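Local coordinates for invertase/pectin methylesterase inhibitor family protein (Arabidopsis thaliana, PDB 1X90) that inhibits plant pectin methylesterase, using a four-helix bundle with an N-terminal alpha-hairpin extension that is required for the inhibition, at residues E86-H91 with N101-A106. The protein carries 1 engineered substitution. Residues are numbered along the deposited sequence; the frame is centred on the assembly and turned at random.
Sequences EEAFEH and NMKVSA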
# COMPACT_ATOMS: atom_id res chain seq x y z
N GLU A 86 -3.53 -0.69 6.82
CA GLU A 86 -4.12 -1.84 7.50
C GLU A 86 -5.62 -1.86 7.21
O GLU A 86 -6.20 -2.90 6.92
CB GLU A 86 -3.86 -1.76 9.01
CG GLU A 86 -4.11 -3.07 9.76
CD GLU A 86 -5.59 -3.28 10.08
OE1 GLU A 86 -6.01 -4.46 10.11
OE2 GLU A 86 -6.33 -2.28 10.30
N GLU A 87 -6.26 -0.70 7.30
CA GLU A 87 -7.68 -0.62 7.00
C GLU A 87 -7.89 -1.12 5.58
O GLU A 87 -8.79 -1.93 5.33
CB GLU A 87 -8.20 0.82 7.08
CG GLU A 87 -8.49 1.34 8.49
CD GLU A 87 -8.95 2.79 8.49
OE1 GLU A 87 -8.11 3.70 8.28
OE2 GLU A 87 -10.16 3.02 8.68
N ALA A 88 -7.07 -0.62 4.65
CA ALA A 88 -7.13 -1.00 3.23
C ALA A 88 -7.04 -2.51 3.08
O ALA A 88 -7.64 -3.10 2.18
CB ALA A 88 -6.00 -0.34 2.46
N PHE A 89 -6.26 -3.13 3.97
CA PHE A 89 -6.09 -4.58 3.97
C PHE A 89 -7.41 -5.25 4.36
O PHE A 89 -7.78 -6.29 3.82
CB PHE A 89 -5.00 -4.97 4.95
CG PHE A 89 -4.38 -6.29 4.67
CD1 PHE A 89 -3.11 -6.37 4.11
CD2 PHE A 89 -5.07 -7.46 4.95
CE1 PHE A 89 -2.53 -7.61 3.83
CE2 PHE A 89 -4.50 -8.72 4.68
CZ PHE A 89 -3.23 -8.79 4.12
N GLU A 90 -8.13 -4.65 5.30
CA GLU A 90 -9.42 -5.17 5.72
C GLU A 90 -10.44 -5.10 4.56
O GLU A 90 -11.24 -6.01 4.38
CB GLU A 90 -9.93 -4.38 6.92
CG GLU A 90 -8.95 -4.40 8.06
CD GLU A 90 -9.40 -3.60 9.26
OE1 GLU A 90 -8.62 -3.49 10.22
OE2 GLU A 90 -10.53 -3.07 9.25
N HIS A 91 -10.40 -4.01 3.78
CA HIS A 91 -11.30 -3.84 2.63
C HIS A 91 -10.94 -4.83 1.53
O HIS A 91 -11.81 -5.36 0.85
CB HIS A 91 -11.22 -2.40 2.10
CG HIS A 91 -11.80 -1.38 3.04
ND1 HIS A 91 -13.15 -1.09 3.08
CD2 HIS A 91 -11.23 -0.65 4.02
CE1 HIS A 91 -13.38 -0.23 4.06
NE2 HIS A 91 -12.23 0.05 4.64
N ASN A 101 -9.32 1.29 -2.07
CA ASN A 101 -8.70 2.35 -2.86
C ASN A 101 -8.59 3.63 -2.04
O ASN A 101 -7.55 4.30 -1.99
CB ASN A 101 -9.52 2.61 -4.12
CG ASN A 101 -8.85 3.62 -5.04
OD1 ASN A 101 -8.59 4.75 -4.64
ND2 ASN A 101 -8.59 3.22 -6.27
N MET A 102 -9.69 3.98 -1.42
CA MET A 102 -9.77 5.16 -0.58
C MET A 102 -8.65 5.13 0.46
O MET A 102 -7.88 6.05 0.58
CB MET A 102 -11.14 5.19 0.11
CG MET A 102 -11.50 6.49 0.75
SD MET A 102 -13.07 6.35 1.64
CE MET A 102 -12.45 5.86 3.29
N LYS A 103 -8.58 4.03 1.20
CA LYS A 103 -7.58 3.86 2.22
C LYS A 103 -6.16 3.90 1.68
O LYS A 103 -5.28 4.48 2.31
CB LYS A 103 -7.82 2.55 2.96
CG LYS A 103 -8.39 2.77 4.33
CD LYS A 103 -9.56 3.71 4.32
CE LYS A 103 -10.19 3.80 5.71
NZ LYS A 103 -11.24 4.86 5.82
N VAL A 104 -5.95 3.29 0.53
CA VAL A 104 -4.63 3.30 -0.09
C VAL A 104 -4.29 4.73 -0.51
O VAL A 104 -3.17 5.18 -0.31
CB VAL A 104 -4.56 2.38 -1.33
CG1 VAL A 104 -3.23 2.56 -2.04
CG2 VAL A 104 -4.71 0.94 -0.90
N SER A 105 -5.25 5.46 -1.07
CA SER A 105 -4.99 6.84 -1.47
C SER A 105 -4.47 7.58 -0.26
O SER A 105 -3.32 8.05 -0.24
CB SER A 105 -6.25 7.52 -1.98
OG SER A 105 -6.80 6.81 -3.07
N ALA A 106 -5.34 7.69 0.75
CA ALA A 106 -5.01 8.36 2.01
C ALA A 106 -3.57 8.08 2.44
O ALA A 106 -2.80 9.01 2.70
CB ALA A 106 -5.97 7.88 3.11
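Ala88 and Lys103 mark where the two helices lie nearest: their CA atoms are 5.0 Å apart, and Ala88 CB meets Lys103 CB at 3.5 Å. The same methyl packs against Val104 CG2 at 3.8 Å, on the inward side of the pair. With the small Ala88 at this point, the axes of the two segments approach to 8.0 Å, running antiparallel at 163°. Ala88 and Val104, both buried, form the close-packed apolar part, joined there by the CB of Lys103.

The outer side is more open to solvent: Glu87, His91 and Lys103 are all partly exposed. The bend of Lys103 at its second torsion (chi2 49°) carries its aliphatic chain obliquely across Glu87, Lys103 CG lying 3.4 Å from Glu87 CB. Glu87 reaches out with CG beside its own backbone N and its carboxylate turned to the end of the lysine. Only here is the contact loose, the salt bridge being long, 3.6 Å between Glu87 OE2 and Lys103 NZ. Lys103 CE approaches the His91 ring obliquely, 4.4 Å from His91 NE2, while His91 ND1 is hydrogen-bonded to Asp96 in the turn that follows.

The contact lies near the turn of an antiparallel hairpin formed by helices 65-94 and 99-118, within the four-helix bundle. Val104 also touches Cys139 and Leu143 of helix 126-148, whereas Phe89, whose CB points away from residues 101-106, packs on Leu41 of helix 17-61.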